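Local coordinates for protein N-glycosylase/DNA lyase (Methanocaldococcus jannaschii, PDB 3FHF) that belongs to the helix-hairpin-helix superfamily of DNA repair glycosylases and folds as an all-helical, single-chain protein, at residues Leu48-Leu53 and Gly61-Gln66; Glu80-Leu85 and Phe92-Ala97; Ile152-Ile157 and Tyr203-Arg208. One frame throughout, in Å; residues are numbered along the deposited sequence.

Overall arrangement
Followed from the N terminus, the three contacts come in series, and none encloses or crosses another. Interaction 1 closes the short turn between helices 41-54 and 59-69, its segments seven residues apart. Interaction 2 does the same for helices 78-87 and 93-103, with six residues between its segments. The two touch: Ile65 CG2 lies 4.0 Å from Leu85 CD2, and their centres are about 12 Å apart, so they form one continuous helical cluster. Interaction 3 closes a far longer excursion of 45 residues, tying the start of helix 155-163 to the late helix 197-209. Its centre is about 18 Å from that of interaction 1 and about 27 Å from that of interaction 2, and it touches neither.

Interaction 1 (Leu48-Leu53 and Gly61-Gln66); sequences LCFCIL and GGIRIQ
Phe50 drives its ring edge into the backbone of helix 59-69 at Gly62. Its CD1 lies 3.7 Å from Gly62 C, which sits in the ring plane, and CE1 comes equally near the amide of Ile63. Gly62 has no side chain to hold the ring off, and here the backbones are closest: the CA atoms of Phe50 and Gly62 are 5.7 Å apart. Phe50 CG is anti to its backbone N (chi1 164°), which carries the ring across to the other helix.

Purely apolar packing adds a second point, where Leu53 CD1 meets Ile65 CG2 at 3.6 Å.

The polar neighbour is Gln66, whose amide carbon CD rests 3.7 Å from Phe50 CB, with amide and ring planes 35° apart. No hydrogen bond crosses the contact. The amide is held from outside, NE2 by Glu47 and OE1 by Lys214, and Lys214 also makes a cation-pi contact with Phe50.

The segment axes approach to 9.4 Å at 135°. Phe73 of helix 72-75 packs on both Leu53 and Ile65, helix 93-103 reaches Leu53 through Arg96, and helix 135-144 meets Phe50 through Asn144.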
loop_
_atom_site.group_PDB
_atom_site.type_symbol
_atom_site.label_atom_id
_atom_site.label_comp_id
_atom_site.label_asym_id
_atom_site.label_seq_id
_atom_site.Cartn_x
_atom_site.Cartn_y
_atom_site.Cartn_z
ATOM N N LEU A 48 -8.690 0.860 -5.254
ATOM C CA LEU A 48 -8.236 -0.491 -5.552
ATOM C C LEU A 48 -7.482 -0.449 -6.880
ATOM O O LEU A 48 -6.466 -1.120 -7.055
ATOM C CB LEU A 48 -9.426 -1.443 -5.664
ATOM C CG LEU A 48 -9.074 -2.898 -5.998
ATOM C CD1 LEU A 48 -8.321 -3.537 -4.831
ATOM C CD2 LEU A 48 -10.339 -3.667 -6.282
ATOM N N CYS A 49 -7.989 0.356 -7.811
ATOM C CA CYS A 49 -7.369 0.492 -9.116
ATOM C C CYS A 49 -6.045 1.228 -9.006
ATOM O O CYS A 49 -5.108 0.934 -9.743
ATOM C CB CYS A 49 -8.315 1.215 -10.073
ATOM S SG CYS A 49 -9.760 0.218 -10.496
ATOM N N PHE A 50 -5.976 2.187 -8.086
ATOM C CA PHE A 50 -4.743 2.930 -7.859
ATOM C C PHE A 50 -3.662 1.921 -7.471
ATOM O O PHE A 50 -2.531 1.982 -7.952
ATOM C CB PHE A 50 -4.916 3.929 -6.704
ATOM C CG PHE A 50 -3.611 4.459 -6.162
ATOM C CD1 PHE A 50 -2.882 5.411 -6.866
ATOM C CD2 PHE A 50 -3.096 3.975 -4.964
ATOM C CE1 PHE A 50 -1.653 5.874 -6.385
ATOM C CE2 PHE A 50 -1.871 4.428 -4.472
ATOM C CZ PHE A 50 -1.147 5.379 -5.185
ATOM N N CYS A 51 -4.029 0.991 -6.595
ATOM C CA CYS A 51 -3.087 -0.018 -6.127
ATOM C C CYS A 51 -2.738 -1.029 -7.215
ATOM O O CYS A 51 -1.615 -1.520 -7.269
ATOM C CB CYS A 51 -3.644 -0.717 -4.884
ATOM S SG CYS A 51 -3.753 0.390 -3.445
ATOM N N ILE A 52 -3.692 -1.337 -8.084
ATOM C CA ILE A 52 -3.412 -2.262 -9.178
ATOM C C ILE A 52 -2.382 -1.624 -10.115
ATOM O O ILE A 52 -1.553 -2.311 -10.708
ATOM C CB ILE A 52 -4.682 -2.578 -9.993
ATOM C CG1 ILE A 52 -5.589 -3.518 -9.205
ATOM C CG2 ILE A 52 -4.302 -3.203 -11.337
ATOM C CD1 ILE A 52 -6.874 -3.889 -9.935
ATOM N N LEU A 53 -2.435 -0.300 -10.231
ATOM C CA LEU A 53 -1.525 0.435 -11.108
ATOM C C LEU A 53 -0.142 0.744 -10.526
ATOM O O LEU A 53 0.802 0.998 -11.280
ATOM C CB LEU A 53 -2.173 1.754 -11.536
ATOM C CG LEU A 53 -3.474 1.695 -12.335
ATOM C CD1 LEU A 53 -4.010 3.111 -12.512
ATOM C CD2 LEU A 53 -3.224 1.037 -13.697
ATOM N N GLY A 61 2.283 9.200 -10.136
ATOM C CA GLY A 61 1.723 8.872 -11.433
ATOM C C GLY A 61 0.354 8.239 -11.257
ATOM O O GLY A 61 -0.575 8.511 -12.018
ATOM N N GLY A 62 0.230 7.387 -10.245
ATOM C CA GLY A 62 -1.040 6.746 -9.978
ATOM C C GLY A 62 -2.078 7.785 -9.611
ATOM O O GLY A 62 -3.213 7.730 -10.083
ATOM N N ILE A 63 -1.690 8.740 -8.768
ATOM C CA ILE A 63 -2.608 9.789 -8.353
ATOM C C ILE A 63 -3.126 10.582 -9.546
ATOM O O ILE A 63 -4.299 10.957 -9.576
ATOM C CB ILE A 63 -1.947 10.772 -7.360
ATOM C CG1 ILE A 63 -1.596 10.041 -6.062
ATOM C CG2 ILE A 63 -2.893 11.925 -7.067
ATOM C CD1 ILE A 63 -0.879 10.902 -5.044
ATOM N N ARG A 64 -2.266 10.844 -10.527
ATOM C CA ARG A 64 -2.713 11.604 -11.691
ATOM C C ARG A 64 -3.554 10.744 -12.633
ATOM O O ARG A 64 -4.489 11.240 -13.254
ATOM C CB ARG A 64 -1.529 12.224 -12.453
ATOM C CG ARG A 64 -0.696 11.263 -13.280
ATOM C CD ARG A 64 0.058 12.020 -14.374
ATOM N NE ARG A 64 0.857 11.127 -15.207
ATOM C CZ ARG A 64 2.006 10.577 -14.826
ATOM N NH1 ARG A 64 2.498 10.832 -13.622
ATOM N NH2 ARG A 64 2.655 9.761 -15.643
ATOM N N ILE A 65 -3.226 9.461 -12.748
ATOM C CA ILE A 65 -4.013 8.585 -13.608
ATOM C C ILE A 65 -5.402 8.505 -12.992
ATOM O O ILE A 65 -6.403 8.438 -13.704
ATOM C CB ILE A 65 -3.402 7.165 -13.714
ATOM C CG1 ILE A 65 -2.176 7.204 -14.627
ATOM C CG2 ILE A 65 -4.432 6.183 -14.261
ATOM C CD1 ILE A 65 -1.592 5.840 -14.946
ATOM N N GLN A 66 -5.453 8.531 -11.663
ATOM C CA GLN A 66 -6.721 8.484 -10.943
ATOM C C GLN A 66 -7.564 9.700 -11.292
ATOM O O GLN A 66 -8.695 9.570 -11.753
ATOM C CB GLN A 66 -6.498 8.479 -9.427
ATOM C CG GLN A 66 -6.434 7.112 -8.776
ATOM C CD GLN A 66 -6.554 7.198 -7.261
ATOM O OE1 GLN A 66 -5.712 7.799 -6.593
ATOM N NE2 GLN A 66 -7.611 6.607 -6.715
#

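Interaction 2 (Glu80-Leu85 and Phe92-Ala97); sequences ELEEKL and FYRKRA
Glu82, Tyr93 and Ala97 carry the contact between the two arms of a helical hairpin, helices 78-87 and 93-103. The segment axes run 136° apart in direction and close to 8.5 Å, near enough for backbone and beta-carbon atoms to do much of the touching.

Ala97 marks one of the two closest points. Its CB lies 3.7 Å from Glu82 CA, and the small methyl lets the CA atoms of these two residues approach to 5.1 Å. Leu81 and Leu85 border the same methyl on the first helix.

Tyr93 marks the other. Its CB meets Leu85 CB at 3.5 Å, while its ring turns along the first helix, with CD2 3.4 Å from Glu82 O in an oblique approach. This position follows from chi1 of 58°, with CG between the backbone N and the carbonyl carbon. Such a rotamer would strike the preceding turn inside a helix, but Tyr93 opens its helix directly after the N-cap residue Phe92.

Glu82 buries the most surface: its CG lies 3.7 Å from Tyr93 CD2. Leu81 and Leu85, on the same helix, pack against Ile69 of helix 59-69. The carboxylate has a long, weak ion pair with Arg78, and no hydrogen bond crosses the contact. Glu82 and Arg94 run side by side in the same direction, their planar ends turned 80° apart; OE2 of Glu82 lies 5.3 Å from Arg94 NE but touches Arg94 CG at 3.1 Å.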
loop_
_atom_site.group_PDB
_atom_site.type_symbol
_atom_site.label_atom_id
_atom_site.label_comp_id
_atom_site.label_asym_id
_atom_site.label_seq_id
_atom_site.Cartn_x
_atom_site.Cartn_y
_atom_site.Cartn_z
ATOM N N GLU A 80 -10.995 1.075 -24.470
ATOM C CA GLU A 80 -10.819 2.487 -24.148
ATOM C C GLU A 80 -9.931 2.722 -22.934
ATOM O O GLU A 80 -9.214 3.723 -22.869
ATOM C CB GLU A 80 -12.175 3.160 -23.932
ATOM C CG GLU A 80 -13.021 3.237 -25.190
ATOM C CD GLU A 80 -13.989 4.400 -25.168
ATOM O OE1 GLU A 80 -14.834 4.464 -24.250
ATOM O OE2 GLU A 80 -13.903 5.254 -26.075
ATOM N N LEU A 81 -9.976 1.805 -21.975
ATOM C CA LEU A 81 -9.161 1.931 -20.771
ATOM C C LEU A 81 -7.705 1.629 -21.097
ATOM O O LEU A 81 -6.792 2.317 -20.634
ATOM C CB LEU A 81 -9.654 0.965 -19.690
ATOM C CG LEU A 81 -8.906 1.018 -18.354
ATOM C CD1 LEU A 81 -8.939 2.439 -17.790
ATOM C CD2 LEU A 81 -9.553 0.044 -17.379
ATOM N N GLU A 82 -7.499 0.593 -21.901
ATOM C CA GLU A 82 -6.164 0.183 -22.299
ATOM C C GLU A 82 -5.484 1.333 -23.035
ATOM O O GLU A 82 -4.272 1.531 -22.924
ATOM C CB GLU A 82 -6.261 -1.042 -23.211
ATOM C CG GLU A 82 -4.941 -1.730 -23.488
ATOM C CD GLU A 82 -5.101 -2.952 -24.372
ATOM O OE1 GLU A 82 -5.495 -2.787 -25.545
ATOM O OE2 GLU A 82 -4.838 -4.077 -23.896
ATOM N N GLU A 83 -6.284 2.095 -23.774
ATOM C CA GLU A 83 -5.792 3.226 -24.550
ATOM C C GLU A 83 -5.357 4.390 -23.666
ATOM O O GLU A 83 -4.303 4.983 -23.885
ATOM C CB GLU A 83 -6.875 3.699 -25.525
ATOM C CG GLU A 83 -6.395 4.739 -26.516
ATOM C CD GLU A 83 -5.362 4.183 -27.471
ATOM O OE1 GLU A 83 -5.716 3.290 -28.267
ATOM O OE2 GLU A 83 -4.199 4.635 -27.425
ATOM N N LYS A 84 -6.165 4.723 -22.668
ATOM C CA LYS A 84 -5.818 5.824 -21.782
ATOM C C LYS A 84 -4.582 5.502 -20.957
ATOM O O LYS A 84 -3.732 6.363 -20.744
ATOM C CB LYS A 84 -6.990 6.167 -20.866
ATOM C CG LYS A 84 -8.164 6.763 -21.614
ATOM C CD LYS A 84 -9.235 7.271 -20.675
ATOM C CE LYS A 84 -10.375 7.910 -21.451
ATOM N NZ LYS A 84 -11.401 8.487 -20.543
ATOM N N LEU A 85 -4.471 4.256 -20.509
ATOM C CA LEU A 85 -3.328 3.851 -19.704
ATOM C C LEU A 85 -2.037 3.916 -20.516
ATOM O O LEU A 85 -0.996 4.337 -20.010
ATOM C CB LEU A 85 -3.543 2.436 -19.149
ATOM C CG LEU A 85 -4.693 2.287 -18.141
ATOM C CD1 LEU A 85 -4.795 0.841 -17.682
ATOM C CD2 LEU A 85 -4.463 3.208 -16.950
ATOM N N PHE A 92 2.617 -1.116 -18.531
ATOM C CA PHE A 92 1.838 -2.352 -18.535
ATOM C C PHE A 92 0.352 -2.091 -18.750
ATOM O O PHE A 92 -0.496 -2.794 -18.197
ATOM C CB PHE A 92 2.042 -3.118 -17.224
ATOM C CG PHE A 92 3.459 -3.565 -16.999
ATOM C CD1 PHE A 92 4.424 -2.670 -16.548
ATOM C CD2 PHE A 92 3.841 -4.875 -17.279
ATOM C CE1 PHE A 92 5.752 -3.072 -16.380
ATOM C CE2 PHE A 92 5.165 -5.286 -17.117
ATOM C CZ PHE A 92 6.121 -4.382 -16.667
ATOM N N TYR A 93 0.046 -1.094 -19.574
ATOM C CA TYR A 93 -1.335 -0.723 -19.854
ATOM C C TYR A 93 -2.250 -1.892 -20.204
ATOM O O TYR A 93 -3.399 -1.938 -19.766
ATOM C CB TYR A 93 -1.393 0.325 -20.976
ATOM C CG TYR A 93 -0.755 -0.094 -22.291
ATOM C CD1 TYR A 93 0.633 -0.173 -22.427
ATOM C CD2 TYR A 93 -1.542 -0.387 -23.406
ATOM C CE1 TYR A 93 1.223 -0.529 -23.643
ATOM C CE2 TYR A 93 -0.964 -0.744 -24.626
ATOM C CZ TYR A 93 0.416 -0.813 -24.736
ATOM O OH TYR A 93 0.987 -1.162 -25.938
ATOM N N ARG A 94 -1.744 -2.839 -20.984
ATOM C CA ARG A 94 -2.542 -3.989 -21.388
ATOM C C ARG A 94 -2.977 -4.871 -20.211
ATOM O O ARG A 94 -4.172 -5.096 -20.009
ATOM C CB ARG A 94 -1.767 -4.819 -22.416
ATOM C CG ARG A 94 -2.542 -5.989 -22.997
ATOM C CD ARG A 94 -1.789 -6.595 -24.176
ATOM N NE ARG A 94 -0.404 -6.913 -23.834
ATOM C CZ ARG A 94 -0.046 -7.829 -22.937
ATOM N NH1 ARG A 94 -0.973 -8.526 -22.291
ATOM N NH2 ARG A 94 1.239 -8.045 -22.682
ATOM N N LYS A 95 -2.016 -5.370 -19.439
ATOM C CA LYS A 95 -2.328 -6.219 -18.288
ATOM C C LYS A 95 -3.172 -5.513 -17.226
ATOM O O LYS A 95 -4.152 -6.073 -16.729
ATOM C CB LYS A 95 -1.045 -6.720 -17.623
ATOM C CG LYS A 95 -0.310 -7.816 -18.368
ATOM C CD LYS A 95 0.903 -8.257 -17.562
ATOM C CE LYS A 95 1.707 -9.319 -18.284
ATOM N NZ LYS A 95 2.901 -9.714 -17.486
ATOM N N ARG A 96 -2.785 -4.288 -16.874
ATOM C CA ARG A 96 -3.508 -3.537 -15.855
ATOM C C ARG A 96 -4.950 -3.246 -16.261
ATOM O O ARG A 96 -5.857 -3.298 -15.429
ATOM C CB ARG A 96 -2.768 -2.235 -15.527
ATOM C CG ARG A 96 -1.316 -2.442 -15.100
ATOM C CD ARG A 96 -1.185 -3.475 -13.972
ATOM N NE ARG A 96 0.199 -3.926 -13.822
ATOM C CZ ARG A 96 1.162 -3.225 -13.233
ATOM N NH1 ARG A 96 0.900 -2.033 -12.712
ATOM N NH2 ARG A 96 2.403 -3.698 -13.201
ATOM N N ALA A 97 -5.163 -2.947 -17.538
ATOM C CA ALA A 97 -6.507 -2.670 -18.036
ATOM C C ALA A 97 -7.384 -3.914 -17.876
ATOM O O ALA A 97 -8.572 -3.819 -17.556
ATOM C CB ALA A 97 -6.448 -2.256 -19.506
#

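Interaction 3 (Ile152-Ile157 and Tyr203-Arg208); sequences IIDRHI and YIWYLR
His156 CB sits over the centre of one face of the Arg208 guanidinium, 3.6 Å from CZ. The same guanidinium meets the indole of Trp205 within its own helix: NH1 lies 3.1 Å above the middle of the ring, and Trp205 CE2 is in the guanidinium plane, so the arginine group stands edge-on over the indole face. His156 and Trp205 also touch directly, CD2 to CH2 at 3.6 Å, in an oblique pairing with planes 74° apart.

Asp154 faces this group through water. Water 1 lies at the indole edge in its plane, accepting from Trp205 NE1 at 2.8 Å and donating to Asp154 OD1 at 2.7 Å. Water 2, above the indole face that also carries NH1, accepts from Arg208 NH1 at 2.9 Å and donates to the same OD1, though the latter distance is unusually short and its detail doubtful. Asp154 OD2 lies well out of the guanidinium plane, so no N-H of Arg208 points at it, and the charges are too far apart for a salt bridge; the guanidinium instead has its ionic partner in Glu160, through NH2.

The other carboxylate oxygen looks back to its own helix. With CG between backbone N and carbonyl carbon (chi1 54°), OD2 caps the helix start, accepting from Ile157 N at 2.9 Å and weakly from His156 N. The Ile157 bond arrives from above the carboxylate plane, 44° out of it.

An aspartate capping the helix that follows a helix-hairpin-helix element, here probably helices 119-129 and 135-144, is consistent with the HhH-GPD arrangement of this superfamily.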
loop_
_atom_site.group_PDB
_atom_site.type_symbol
_atom_site.label_atom_id
_atom_site.label_comp_id
_atom_site.label_asym_id
_atom_site.label_seq_id
_atom_site.Cartn_x
_atom_site.Cartn_y
_atom_site.Cartn_z
ATOM N N ILE A 152 2.995 -2.921 4.130
ATOM C CA ILE A 152 3.107 -2.866 2.680
ATOM C C ILE A 152 4.573 -3.189 2.449
ATOM O O ILE A 152 5.435 -2.320 2.558
ATOM C CB ILE A 152 2.812 -1.452 2.144
ATOM C CG1 ILE A 152 1.417 -1.009 2.600
ATOM C CG2 ILE A 152 2.903 -1.441 0.630
ATOM C CD1 ILE A 152 1.142 0.477 2.387
ATOM N N ILE A 153 4.851 -4.444 2.130
ATOM C CA ILE A 153 6.218 -4.892 1.951
ATOM C C ILE A 153 6.681 -4.798 0.504
ATOM O O ILE A 153 6.473 -5.707 -0.290
ATOM C CB ILE A 153 6.359 -6.336 2.491
ATOM C CG1 ILE A 153 5.823 -6.385 3.929
ATOM C CG2 ILE A 153 7.815 -6.781 2.469
ATOM C CD1 ILE A 153 5.893 -7.772 4.582
ATOM N N ASP A 154 7.302 -3.667 0.183
ATOM C CA ASP A 154 7.816 -3.380 -1.153
ATOM C C ASP A 154 9.281 -3.794 -1.275
ATOM O O ASP A 154 9.912 -4.167 -0.291
ATOM C CB ASP A 154 7.718 -1.880 -1.434
ATOM C CG ASP A 154 8.394 -1.050 -0.361
ATOM O OD1 ASP A 154 7.709 -0.656 0.602
ATOM O OD2 ASP A 154 9.616 -0.811 -0.466
ATOM N N ARG A 155 9.821 -3.682 -2.486
ATOM C CA ARG A 155 11.207 -4.050 -2.750
ATOM C C ARG A 155 12.231 -3.160 -2.045
ATOM O O ARG A 155 13.377 -3.563 -1.856
ATOM C CB ARG A 155 11.471 -4.039 -4.263
ATOM C CG ARG A 155 11.395 -2.667 -4.934
ATOM C CD ARG A 155 11.639 -2.791 -6.445
ATOM N NE ARG A 155 11.743 -1.498 -7.123
ATOM C CZ ARG A 155 10.754 -0.612 -7.220
ATOM N NH1 ARG A 155 9.569 -0.866 -6.683
ATOM N NH2 ARG A 155 10.952 0.535 -7.860
ATOM N N HIS A 156 11.834 -1.953 -1.655
ATOM C CA HIS A 156 12.773 -1.061 -0.990
ATOM C C HIS A 156 12.929 -1.419 0.483
ATOM O O HIS A 156 14.046 -1.447 1.006
ATOM C CB HIS A 156 12.331 0.396 -1.158
ATOM C CG HIS A 156 12.152 0.793 -2.589
ATOM N ND1 HIS A 156 13.196 0.811 -3.489
ATOM C CD2 HIS A 156 11.037 1.083 -3.302
ATOM C CE1 HIS A 156 12.732 1.088 -4.694
ATOM N NE2 HIS A 156 11.425 1.257 -4.609
ATOM N N ILE A 157 11.821 -1.706 1.159
ATOM C CA ILE A 157 11.927 -2.073 2.561
ATOM C C ILE A 157 12.626 -3.429 2.657
ATOM O O ILE A 157 13.373 -3.670 3.595
ATOM C CB ILE A 157 10.540 -2.144 3.252
ATOM C CG1 ILE A 157 10.719 -2.403 4.750
ATOM C CG2 ILE A 157 9.706 -3.251 2.650
ATOM C CD1 ILE A 157 11.541 -1.352 5.464
ATOM N N TYR A 203 6.394 6.918 7.801
ATOM C CA TYR A 203 7.611 7.435 8.431
ATOM C C TYR A 203 8.819 6.873 7.698
ATOM O O TYR A 203 9.795 7.582 7.452
ATOM C CB TYR A 203 7.697 7.054 9.915
ATOM C CG TYR A 203 6.929 7.989 10.824
ATOM C CD1 TYR A 203 5.551 7.850 11.002
ATOM C CD2 TYR A 203 7.580 9.023 11.493
ATOM C CE1 TYR A 203 4.841 8.714 11.827
ATOM C CE2 TYR A 203 6.877 9.902 12.320
ATOM C CZ TYR A 203 5.509 9.737 12.481
ATOM O OH TYR A 203 4.817 10.601 13.293
ATOM N N ILE A 204 8.753 5.596 7.343
ATOM C CA ILE A 204 9.849 4.963 6.625
ATOM C C ILE A 204 10.041 5.596 5.245
ATOM O O ILE A 204 11.172 5.881 4.840
ATOM C CB ILE A 204 9.615 3.443 6.486
ATOM C CG1 ILE A 204 9.724 2.793 7.871
ATOM C CG2 ILE A 204 10.615 2.840 5.504
ATOM C CD1 ILE A 204 9.546 1.289 7.885
ATOM N N TRP A 205 8.949 5.825 4.522
ATOM C CA TRP A 205 9.058 6.449 3.210
ATOM C C TRP A 205 9.596 7.868 3.355
ATOM O O TRP A 205 10.408 8.318 2.543
ATOM C CB TRP A 205 7.713 6.479 2.472
ATOM C CG TRP A 205 7.505 5.290 1.580
ATOM C CD1 TRP A 205 6.653 4.242 1.788
ATOM C CD2 TRP A 205 8.188 5.012 0.351
ATOM N NE1 TRP A 205 6.767 3.328 0.764
ATOM C CE2 TRP A 205 7.701 3.778 -0.130
ATOM C CE3 TRP A 205 9.165 5.688 -0.389
ATOM C CZ2 TRP A 205 8.159 3.202 -1.324
ATOM C CZ3 TRP A 205 9.622 5.117 -1.575
ATOM C CH2 TRP A 205 9.117 3.886 -2.029
ATOM N N TYR A 206 9.164 8.576 4.394
ATOM C CA TYR A 206 9.638 9.937 4.575
ATOM C C TYR A 206 11.142 9.965 4.805
ATOM O O TYR A 206 11.831 10.852 4.303
ATOM C CB TYR A 206 8.931 10.624 5.738
ATOM C CG TYR A 206 9.506 11.987 6.016
ATOM C CD1 TYR A 206 10.503 12.163 6.973
ATOM C CD2 TYR A 206 9.093 13.096 5.284
ATOM C CE1 TYR A 206 11.076 13.414 7.191
ATOM C CE2 TYR A 206 9.658 14.344 5.492
ATOM C CZ TYR A 206 10.648 14.495 6.446
ATOM O OH TYR A 206 11.217 15.730 6.641
ATOM N N LEU A 207 11.646 8.994 5.560
ATOM C CA LEU A 207 13.080 8.904 5.827
ATOM C C LEU A 207 13.850 8.621 4.544
ATOM O O LEU A 207 14.992 9.039 4.389
ATOM C CB LEU A 207 13.370 7.787 6.829
ATOM C CG LEU A 207 13.087 8.100 8.298
ATOM C CD1 LEU A 207 13.178 6.822 9.128
ATOM C CD2 LEU A 207 14.084 9.135 8.785
ATOM N N ARG A 208 13.209 7.917 3.620
ATOM C CA ARG A 208 13.832 7.552 2.358
ATOM C C ARG A 208 13.735 8.627 1.271
ATOM O O ARG A 208 14.640 8.772 0.450
ATOM C CB ARG A 208 13.189 6.255 1.848
ATOM C CG ARG A 208 13.949 5.531 0.750
ATOM C CD ARG A 208 13.153 4.306 0.277
ATOM N NE ARG A 208 13.018 3.285 1.319
ATOM C CZ ARG A 208 11.883 2.660 1.619
ATOM N NH1 ARG A 208 10.764 2.948 0.963
ATOM N NH2 ARG A 208 11.867 1.734 2.566
HETATM O O HOH W 1 5.505 0.889 0.984
HETATM O O HOH W 2 9.001 0.923 2.118
#